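Local coordinates for protein pelota homolog (Archaeoglobus fulgidus, PDB 3OBY) that probably recognises stalled ribosomes, cleaves the mRNA held in them and helps to release non-functional ribosomes, at residues 2-7 against 14-19; 31-36 against 107-112; 63-68 against 79-84. One frame throughout, in Å; residues are numbered along the deposited sequence.

Interaction 1 (2-7 against 14-19)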
loop_
_atom_site.group_PDB
_atom_site.type_symbol
_atom_site.label_atom_id
_atom_site.label_comp_id
_atom_site.label_asym_id
_atom_site.label_seq_id
_atom_site.Cartn_x
_atom_site.Cartn_y
_atom_site.Cartn_z
ATOM N N GLN A 2 -3.838 -0.527 -6.759
ATOM C CA GLN A 2 -3.692 0.266 -7.969
ATOM C C GLN A 2 -4.655 -0.256 -9.027
ATOM O O GLN A 2 -4.771 -1.468 -9.240
ATOM C CB GLN A 2 -2.269 0.176 -8.519
ATOM C CG GLN A 2 -1.226 0.972 -7.767
ATOM C CD GLN A 2 0.139 0.884 -8.435
ATOM O OE1 GLN A 2 0.276 1.186 -9.624
ATOM N NE2 GLN A 2 1.154 0.465 -7.677
ATOM N N ILE A 3 -5.362 0.658 -9.677
ATOM C CA ILE A 3 -6.271 0.263 -10.730
ATOM C C ILE A 3 -5.589 0.680 -12.023
ATOM O O ILE A 3 -5.585 1.856 -12.387
ATOM C CB ILE A 3 -7.620 0.961 -10.598
ATOM C CG1 ILE A 3 -8.180 0.729 -9.192
ATOM C CG2 ILE A 3 -8.580 0.428 -11.661
ATOM C CD1 ILE A 3 -8.350 -0.732 -8.809
ATOM N N VAL A 4 -4.984 -0.293 -12.696
ATOM C CA VAL A 4 -4.277 -0.046 -13.943
ATOM C C VAL A 4 -5.219 0.389 -15.053
ATOM O O VAL A 4 -4.924 1.325 -15.795
ATOM C CB VAL A 4 -3.531 -1.294 -14.412
ATOM C CG1 VAL A 4 -2.795 -0.991 -15.696
ATOM C CG2 VAL A 4 -2.564 -1.759 -13.330
ATOM N N GLU A 5 -6.353 -0.293 -15.162
ATOM C CA GLU A 5 -7.330 0.039 -16.182
ATOM C C GLU A 5 -8.616 -0.770 -16.057
ATOM O O GLU A 5 -8.644 -1.830 -15.435
ATOM C CB GLU A 5 -6.728 -0.174 -17.575
ATOM C CG GLU A 5 -6.451 -1.623 -17.914
ATOM C CD GLU A 5 -5.939 -1.806 -19.326
ATOM O OE1 GLU A 5 -4.853 -1.271 -19.645
ATOM O OE2 GLU A 5 -6.626 -2.486 -20.118
ATOM N N GLU A 6 -9.679 -0.246 -16.658
ATOM C CA GLU A 6 -10.986 -0.892 -16.648
ATOM C C GLU A 6 -11.741 -0.522 -17.919
ATOM O O GLU A 6 -11.540 0.552 -18.477
ATOM C CB GLU A 6 -11.789 -0.438 -15.426
ATOM C CG GLU A 6 -11.956 1.075 -15.326
ATOM C CD GLU A 6 -13.183 1.595 -16.056
ATOM O OE1 GLU A 6 -13.264 2.824 -16.255
ATOM O OE2 GLU A 6 -14.068 0.789 -16.418
ATOM N N ASN A 7 -12.602 -1.425 -18.371
ATOM C CA ASN A 7 -13.404 -1.197 -19.562
ATOM C C ASN A 7 -14.832 -1.660 -19.298
ATOM O O ASN A 7 -15.489 -2.226 -20.175
ATOM C CB ASN A 7 -12.837 -1.963 -20.753
ATOM C CG ASN A 7 -12.820 -3.460 -20.528
ATOM O OD1 ASN A 7 -13.577 -3.988 -19.714
ATOM N ND2 ASN A 7 -11.962 -4.157 -21.263
ATOM N N GLU A 14 -13.634 -5.928 -17.749
ATOM C CA GLU A 14 -12.384 -6.257 -17.090
ATOM C C GLU A 14 -11.778 -5.101 -16.308
ATOM O O GLU A 14 -11.808 -3.949 -16.743
ATOM C CB GLU A 14 -11.368 -6.759 -18.121
ATOM C CG GLU A 14 -9.918 -6.356 -17.834
ATOM C CD GLU A 14 -8.940 -6.897 -18.859
ATOM O OE1 GLU A 14 -9.393 -7.310 -19.950
ATOM O OE2 GLU A 14 -7.721 -6.897 -18.576
ATOM N N ILE A 15 -11.233 -5.431 -15.142
ATOM C CA ILE A 15 -10.563 -4.465 -14.299
ATOM C C ILE A 15 -9.184 -5.052 -14.033
ATOM O O ILE A 15 -9.057 -6.159 -13.521
ATOM C CB ILE A 15 -11.287 -4.251 -12.957
ATOM C CG1 ILE A 15 -12.712 -3.749 -13.198
ATOM C CG2 ILE A 15 -10.529 -3.222 -12.131
ATOM C CD1 ILE A 15 -13.482 -3.404 -11.934
ATOM N N LYS A 16 -8.155 -4.313 -14.417
ATOM C CA LYS A 16 -6.784 -4.743 -14.230
ATOM C C LYS A 16 -6.236 -3.939 -13.062
ATOM O O LYS A 16 -6.172 -2.709 -13.123
ATOM C CB LYS A 16 -5.976 -4.467 -15.499
ATOM C CG LYS A 16 -4.510 -4.860 -15.405
ATOM C CD LYS A 16 -3.774 -4.602 -16.712
ATOM C CE LYS A 16 -4.393 -5.387 -17.867
ATOM N NZ LYS A 16 -3.678 -5.180 -19.162
ATOM N N LEU A 17 -5.837 -4.637 -12.001
ATOM C CA LEU A 17 -5.340 -3.981 -10.794
ATOM C C LEU A 17 -4.160 -4.658 -10.111
ATOM O O LEU A 17 -3.751 -5.749 -10.479
ATOM C CB LEU A 17 -6.498 -3.841 -9.803
ATOM C CG LEU A 17 -7.441 -5.050 -9.791
ATOM C CD1 LEU A 17 -6.721 -6.263 -9.211
ATOM C CD2 LEU A 17 -8.679 -4.724 -8.983
ATOM N N ILE A 18 -3.626 -3.989 -9.099
ATOM C CA ILE A 18 -2.496 -4.507 -8.338
ATOM C C ILE A 18 -2.694 -4.301 -6.833
ATOM O O ILE A 18 -2.841 -3.169 -6.369
ATOM C CB ILE A 18 -1.192 -3.791 -8.710
ATOM C CG1 ILE A 18 -0.956 -3.874 -10.211
ATOM C CG2 ILE A 18 -0.032 -4.409 -7.955
ATOM C CD1 ILE A 18 0.290 -3.127 -10.645
ATOM N N PRO A 19 -2.707 -5.395 -6.052
ATOM C CA PRO A 19 -2.886 -5.250 -4.602
ATOM C C PRO A 19 -1.538 -4.829 -4.023
ATOM O O PRO A 19 -0.504 -5.394 -4.376
ATOM C CB PRO A 19 -3.329 -6.647 -4.172
ATOM C CG PRO A 19 -2.583 -7.530 -5.116
ATOM C CD PRO A 19 -2.682 -6.817 -6.446
#

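Interaction 2 (31-36 against 107-112)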
loop_
_atom_site.group_PDB
_atom_site.type_symbol
_atom_site.label_atom_id
_atom_site.label_comp_id
_atom_site.label_asym_id
_atom_site.label_seq_id
_atom_site.Cartn_x
_atom_site.Cartn_y
_atom_site.Cartn_z
ATOM N N ILE A 31 -13.537 -10.760 -3.584
ATOM C CA ILE A 31 -14.019 -10.060 -4.774
ATOM C C ILE A 31 -14.027 -11.077 -5.920
ATOM O O ILE A 31 -15.026 -11.229 -6.622
ATOM C CB ILE A 31 -13.099 -8.868 -5.153
ATOM C CG1 ILE A 31 -13.243 -7.733 -4.136
ATOM C CG2 ILE A 31 -13.438 -8.373 -6.536
ATOM C CD1 ILE A 31 -14.667 -7.271 -3.934
ATOM N N ILE A 32 -12.909 -11.775 -6.098
ATOM C CA ILE A 32 -12.800 -12.798 -7.137
ATOM C C ILE A 32 -13.713 -13.959 -6.751
ATOM O O ILE A 32 -13.653 -14.458 -5.630
ATOM C CB ILE A 32 -11.377 -13.334 -7.237
ATOM C CG1 ILE A 32 -10.432 -12.219 -7.665
ATOM C CG2 ILE A 32 -11.332 -14.493 -8.214
ATOM C CD1 ILE A 32 -8.977 -12.564 -7.449
ATOM N N GLU A 33 -14.549 -14.396 -7.682
ATOM C CA GLU A 33 -15.483 -15.471 -7.397
ATOM C C GLU A 33 -15.427 -16.633 -8.380
ATOM O O GLU A 33 -14.937 -16.498 -9.507
ATOM C CB GLU A 33 -16.897 -14.902 -7.370
ATOM C CG GLU A 33 -17.113 -13.839 -6.300
ATOM C CD GLU A 33 -18.485 -13.199 -6.380
ATOM O OE1 GLU A 33 -18.655 -12.239 -7.159
ATOM O OE2 GLU A 33 -19.397 -13.666 -5.671
ATOM N N LYS A 34 -15.920 -17.786 -7.940
ATOM C CA LYS A 34 -15.952 -18.954 -8.802
ATOM C C LYS A 34 -16.889 -18.578 -9.923
ATOM O O LYS A 34 -18.045 -18.234 -9.673
ATOM C CB LYS A 34 -16.493 -20.174 -8.054
ATOM C CG LYS A 34 -15.504 -20.783 -7.060
ATOM C CD LYS A 34 -16.136 -21.894 -6.229
ATOM C CE LYS A 34 -17.284 -21.373 -5.375
ATOM N NZ LYS A 34 -17.893 -22.425 -4.521
ATOM N N GLY A 35 -16.378 -18.622 -11.149
ATOM C CA GLY A 35 -17.183 -18.275 -12.301
ATOM C C GLY A 35 -16.560 -17.126 -13.059
ATOM O O GLY A 35 -16.738 -17.012 -14.270
ATOM N N ASP A 36 -15.822 -16.274 -12.352
ATOM C CA ASP A 36 -15.174 -15.136 -12.996
ATOM C C ASP A 36 -14.023 -15.611 -13.870
ATOM O O ASP A 36 -13.775 -16.804 -14.004
ATOM C CB ASP A 36 -14.625 -14.145 -11.956
ATOM C CG ASP A 36 -15.705 -13.564 -11.055
ATOM O OD1 ASP A 36 -16.882 -13.508 -11.479
ATOM O OD2 ASP A 36 -15.368 -13.143 -9.925
ATOM N N ILE A 107 -9.382 -9.049 -13.526
ATOM C CA ILE A 107 -10.596 -9.755 -13.154
ATOM C C ILE A 107 -11.640 -9.323 -14.180
ATOM O O ILE A 107 -11.826 -8.134 -14.424
ATOM C CB ILE A 107 -11.059 -9.357 -11.730
ATOM C CG1 ILE A 107 -10.020 -9.795 -10.709
ATOM C CG2 ILE A 107 -12.398 -9.987 -11.398
ATOM C CD1 ILE A 107 -10.287 -9.262 -9.317
ATOM N N ILE A 108 -12.297 -10.299 -14.795
ATOM C CA ILE A 108 -13.321 -10.036 -15.791
ATOM C C ILE A 108 -14.587 -10.727 -15.324
ATOM O O ILE A 108 -14.610 -11.948 -15.188
ATOM C CB ILE A 108 -12.913 -10.596 -17.159
ATOM C CG1 ILE A 108 -11.544 -10.033 -17.548
ATOM C CG2 ILE A 108 -13.955 -10.229 -18.205
ATOM C CD1 ILE A 108 -11.006 -10.563 -18.862
ATOM N N LYS A 109 -15.629 -9.934 -15.077
ATOM C CA LYS A 109 -16.911 -10.446 -14.598
ATOM C C LYS A 109 -17.949 -9.340 -14.669
ATOM O O LYS A 109 -17.698 -8.246 -15.188
ATOM C CB LYS A 109 -16.786 -10.868 -13.129
ATOM C CG LYS A 109 -16.393 -9.689 -12.221
ATOM C CD LYS A 109 -16.014 -10.100 -10.801
ATOM C CE LYS A 109 -17.190 -10.714 -10.055
ATOM N NZ LYS A 109 -16.833 -11.144 -8.674
ATOM N N LYS A 110 -19.123 -9.649 -14.136
ATOM C CA LYS A 110 -20.201 -8.688 -14.045
ATOM C C LYS A 110 -19.978 -8.229 -12.610
ATOM O O LYS A 110 -19.981 -9.044 -11.689
ATOM C CB LYS A 110 -21.568 -9.374 -14.198
ATOM C CG LYS A 110 -21.987 -10.280 -13.031
ATOM C CD LYS A 110 -23.280 -11.032 -13.340
ATOM C CE LYS A 110 -23.807 -11.805 -12.134
ATOM N NZ LYS A 110 -24.253 -10.909 -11.028
ATOM N N TRP A 111 -19.753 -6.938 -12.415
ATOM C CA TRP A 111 -19.499 -6.423 -11.078
ATOM C C TRP A 111 -20.719 -5.980 -10.279
ATOM O O TRP A 111 -21.640 -5.347 -10.803
ATOM C CB TRP A 111 -18.503 -5.270 -11.163
ATOM C CG TRP A 111 -17.209 -5.680 -11.779
ATOM C CD1 TRP A 111 -16.971 -5.929 -13.097
ATOM C CD2 TRP A 111 -15.976 -5.932 -11.092
ATOM N NE1 TRP A 111 -15.668 -6.323 -13.275
ATOM C CE2 TRP A 111 -15.036 -6.339 -12.059
ATOM C CE3 TRP A 111 -15.579 -5.863 -9.747
ATOM C CZ2 TRP A 111 -13.713 -6.669 -11.730
ATOM C CZ3 TRP A 111 -14.266 -6.189 -9.421
ATOM C CH2 TRP A 111 -13.350 -6.593 -10.410
ATOM N N LYS A 112 -20.721 -6.325 -8.995
ATOM C CA LYS A 112 -21.805 -5.933 -8.103
ATOM C C LYS A 112 -21.354 -4.636 -7.446
ATOM O O LYS A 112 -20.157 -4.402 -7.272
ATOM C CB LYS A 112 -22.036 -6.995 -7.029
ATOM C CG LYS A 112 -22.207 -8.398 -7.567
ATOM C CD LYS A 112 -22.311 -9.408 -6.443
ATOM C CE LYS A 112 -21.961 -10.786 -6.956
ATOM N NZ LYS A 112 -20.603 -10.754 -7.561
#

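Interaction 3 (63-68 against 79-84)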
loop_
_atom_site.group_PDB
_atom_site.type_symbol
_atom_site.label_atom_id
_atom_site.label_comp_id
_atom_site.label_asym_id
_atom_site.label_seq_id
_atom_site.Cartn_x
_atom_site.Cartn_y
_atom_site.Cartn_z
ATOM N N LEU A 63 -1.829 -16.331 -18.498
ATOM C CA LEU A 63 -2.984 -17.109 -18.901
ATOM C C LEU A 63 -4.241 -16.480 -18.346
ATOM O O LEU A 63 -4.200 -15.495 -17.621
ATOM C CB LEU A 63 -2.869 -18.538 -18.362
ATOM C CG LEU A 63 -1.988 -19.547 -19.105
ATOM C CD1 LEU A 63 -0.755 -18.866 -19.662
ATOM C CD2 LEU A 63 -1.610 -20.674 -18.160
ATOM N N GLY A 64 -5.361 -17.079 -18.703
ATOM C CA GLY A 64 -6.650 -16.638 -18.228
ATOM C C GLY A 64 -7.335 -17.915 -17.773
ATOM O O GLY A 64 -7.259 -18.944 -18.453
ATOM N N ILE A 65 -7.982 -17.874 -16.616
ATOM C CA ILE A 65 -8.657 -19.059 -16.124
ATOM C C ILE A 65 -10.046 -18.743 -15.608
ATOM O O ILE A 65 -10.280 -17.669 -15.073
ATOM C CB ILE A 65 -7.828 -19.758 -15.004
ATOM C CG1 ILE A 65 -7.360 -18.738 -13.971
ATOM C CG2 ILE A 65 -6.613 -20.450 -15.598
ATOM C CD1 ILE A 65 -8.173 -18.735 -12.703
ATOM N N GLU A 66 -10.977 -19.670 -15.815
ATOM C CA GLU A 66 -12.338 -19.504 -15.324
ATOM C C GLU A 66 -12.308 -20.090 -13.916
ATOM O O GLU A 66 -12.435 -21.298 -13.723
ATOM C CB GLU A 66 -13.343 -20.266 -16.191
ATOM C CG GLU A 66 -14.748 -20.274 -15.607
ATOM C CD GLU A 66 -15.742 -21.023 -16.468
ATOM O OE1 GLU A 66 -15.357 -22.056 -17.052
ATOM O OE2 GLU A 66 -16.911 -20.588 -16.549
ATOM N N VAL A 67 -12.122 -19.210 -12.941
ATOM C CA VAL A 67 -12.027 -19.580 -11.537
ATOM C C VAL A 67 -12.977 -20.678 -11.079
ATOM O O VAL A 67 -14.195 -20.573 -11.251
ATOM C CB VAL A 67 -12.234 -18.338 -10.641
ATOM C CG1 VAL A 67 -11.979 -18.700 -9.192
ATOM C CG2 VAL A 67 -11.294 -17.218 -11.083
ATOM N N GLU A 68 -12.411 -21.738 -10.502
ATOM C CA GLU A 68 -13.228 -22.830 -9.983
ATOM C C GLU A 68 -13.008 -22.924 -8.474
ATOM O O GLU A 68 -13.763 -23.598 -7.776
ATOM C CB GLU A 68 -12.879 -24.162 -10.652
ATOM C CG GLU A 68 -12.809 -24.098 -12.170
ATOM C CD GLU A 68 -12.656 -25.464 -12.814
ATOM O OE1 GLU A 68 -12.003 -26.342 -12.208
ATOM O OE2 GLU A 68 -13.177 -25.654 -13.933
ATOM N N LEU A 79 -2.712 -15.608 -2.443
ATOM C CA LEU A 79 -4.065 -16.018 -2.792
ATOM C C LEU A 79 -3.986 -17.016 -3.935
ATOM O O LEU A 79 -3.453 -16.697 -4.997
ATOM C CB LEU A 79 -4.868 -14.782 -3.209
ATOM C CG LEU A 79 -6.355 -14.912 -3.517
ATOM C CD1 LEU A 79 -7.066 -15.635 -2.392
ATOM C CD2 LEU A 79 -6.929 -13.521 -3.707
ATOM N N ARG A 80 -4.489 -18.228 -3.721
ATOM C CA ARG A 80 -4.449 -19.244 -4.773
ATOM C C ARG A 80 -5.736 -19.272 -5.581
ATOM O O ARG A 80 -6.801 -19.602 -5.057
ATOM C CB ARG A 80 -4.201 -20.634 -4.195
ATOM C CG ARG A 80 -4.115 -21.714 -5.270
ATOM C CD ARG A 80 -4.014 -23.116 -4.694
ATOM N NE ARG A 80 -2.846 -23.263 -3.833
ATOM C CZ ARG A 80 -2.910 -23.464 -2.521
ATOM N NH1 ARG A 80 -4.091 -23.543 -1.920
ATOM N NH2 ARG A 80 -1.794 -23.580 -1.811
ATOM N N VAL A 81 -5.631 -18.909 -6.857
ATOM C CA VAL A 81 -6.781 -18.903 -7.752
ATOM C C VAL A 81 -6.580 -19.983 -8.812
ATOM O O VAL A 81 -5.610 -19.952 -9.575
ATOM C CB VAL A 81 -6.945 -17.544 -8.449
ATOM C CG1 VAL A 81 -8.141 -17.581 -9.381
ATOM C CG2 VAL A 81 -7.118 -16.454 -7.417
ATOM N N SER A 82 -7.498 -20.939 -8.856
ATOM C CA SER A 82 -7.390 -22.018 -9.817
ATOM C C SER A 82 -8.666 -22.220 -10.624
ATOM O O SER A 82 -9.770 -21.927 -10.160
ATOM C CB SER A 82 -7.006 -23.314 -9.098
ATOM O OG SER A 82 -7.941 -23.647 -8.094
ATOM N N GLY A 83 -8.497 -22.717 -11.845
ATOM C CA GLY A 83 -9.634 -22.963 -12.711
ATOM C C GLY A 83 -9.229 -23.549 -14.050
ATOM O O GLY A 83 -8.067 -23.902 -14.270
ATOM N N LYS A 84 -10.202 -23.648 -14.949
ATOM C CA LYS A 84 -9.990 -24.188 -16.290
ATOM C C LYS A 84 -9.469 -23.101 -17.223
ATOM O O LYS A 84 -10.150 -22.095 -17.443
ATOM C CB LYS A 84 -11.309 -24.749 -16.833
ATOM C CG LYS A 84 -11.201 -25.427 -18.182
ATOM C CD LYS A 84 -12.519 -26.082 -18.603
ATOM C CE LYS A 84 -13.551 -25.069 -19.103
ATOM N NZ LYS A 84 -13.981 -24.099 -18.059
#

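Interaction 1 (2-7 against 14-19)
Gln2 to Glu6 run antiparallel to Glu14 to Ile18, the short axes 153° apart, in a beta hairpin interrupted by a classic bulge where Val4 and Glu5 both face Lys16. Gln2 and Ile18 form a hydrogen-bonded pair, Ile18 N giving to Gln2 O at 2.8 Å. At the bulge Lys16 O takes Glu5 N in the carbonyl plane, on a lone pair, at 3.2 Å; its bond from Val4 N is bent and weak. The bulge shifts the register by one residue, and the extra residue, Val4, turns its side chain toward the partner strand. Lys16 starts with CG pointing opposite to its own N (chi1 179°), which lays the aliphatic chain past this valine, Lys16 CG lying 3.8 Å from Val4 CB. It also runs side by side with Glu5, the two pointing the same way, Lys16 CB against Glu5 CG at 3.8 Å. The charged ends stop short of a salt bridge, Lys16 NZ being 4.1 Å from Glu5 OE2. Shortening Lys16 to an alanine would probably leave Val4 and Glu5 without this hydrocarbon backing and the Glu5 carboxylate without its nearby positive charge. On the other face Ile3 and Leu17 lie alongside each other, Ile3 CD1 at 3.8 Å from Leu17 CB, while Ile15 and Leu17 continue onto helix 113-123. Glu14 directs its carboxylate to Ser106 on the neighbouring strand. At the turn end Asn7 uses its side-chain amide in place of a backbone carbonyl: OD1 accepts Glu14 N at 2.8 Å, the donor tilted 24° from the amide carbonyl plane.

Interaction 2 (31-36 against 107-112)
Lys109 NZ is gripped by three acceptors of the 31-36 loop: Ile31 O at 2.7 Å, Glu33 OE1 at 2.6 Å and Asp36 OD2 at 2.8 Å. The bond to Ile31 O is nearly collinear with the carbonyl, at the end of helix 22-31, whereas Glu33 offers its anti lone pair. Asp36 OD2 receives the lysine on its syn side, tilted 22° out of the carboxylate plane, and, from the opposite face, Glu33 N, a bond inside the type II turn from Glu33 to Asp36. Lys109 starts with CG wedged between its own backbone N and carbonyl carbon (chi1 61°) and bends at chi3, which carries CE and NZ across Asp36; Lys109 CG meanwhile rests 3.5 Å above one face of the Trp111 ring, toward the rim. Glu33 OE1 also pairs with Lys112 NZ, modelled too close for its details to be trusted, and with Gln115 of the following helix. Beneath this polar layer Ile31 CG2 touches Trp111 CZ3 at 3.7 Å, and Ile32 CG1 packs on Ile107 CD1. Within this salt-bridge network the charge of Lys109 is probably offset by Glu33 and Asp36, so that a buried ammonium group can tie a helix end and a tight turn to the chain leaving strand 105-108.

Interaction 3 (63-68 against 79-84)
The carboxylates of Glu66 and Glu68 each meet Lys84, the first at its charged end and the second near its base. Glu66 is held through one oxygen, OE1, which forms a salt bridge with Lys84 NZ at 2.7 Å. The Glu66 and Lys84 chains leave the same face of the sheet side by side; that of Lys84 bends at chi3 and chi4, bringing its ammonium group back to the acid. The Glu68 carboxylate lies across the start of the same lysine, Glu68 OE2 being 3.6 Å from Lys84 CB, and Glu68 CG rests on Gly83 CA at 3.4 Å. Gly83 has no side chain, which allows Glu66 O and Glu68 to settle directly against its backbone.

The carbonyl planes are met differently along the ladder. Glu68 N approaches Ser82 O in the plane, at 2.7 Å, but Glu66 N sits well above the plane of Lys84 O, 42° out of it, though its N-H points almost straight at the oxygen. The return bond from Lys84 N to Glu66 O is weak. Inside, Val81 CG1, anti to its backbone N (chi1 179°), is the shared apolar contact: Ile65 CD1 reaches it at 3.5 Å and Val67 CG2 at 3.6 Å. Val67 also packs on Ile32, while Ile65 continues onto Leu97 of strand 94-99.

The short axes stand 89° apart; within these segments the paired residues are Glu66 with Lys84 and Val67 with Gly83, before the chain turns a corner at Glu68. Such sharply bent antiparallel strands, wrapped around an apolar interior, are characteristic of the RNA-binding Sm fold of this N-terminal domain.

Overall arrangement
All three contacts reach the same antiparallel sheet, sampled at different places. Interaction 1 is a surface hairpin at the sheet's outer strand, held chiefly by backbone bonds, with its acids and lysine near solvent. Interaction 2 is the buried one, joining loop and strand end through concentrated salt bridges, and interaction 3, partly buried, mixes an outer ion pair with an apolar inner face. Interaction 2 links the others: Ile15 N probably bonds to Ile107 O, and Gly35 N to Val67 O. Interactions 1 and 3 do not touch, their centres about 17 Å apart. The hairpins are local, whereas interaction 2 ties chain-distant pieces by charge and meets each hairpin through backbone bonds.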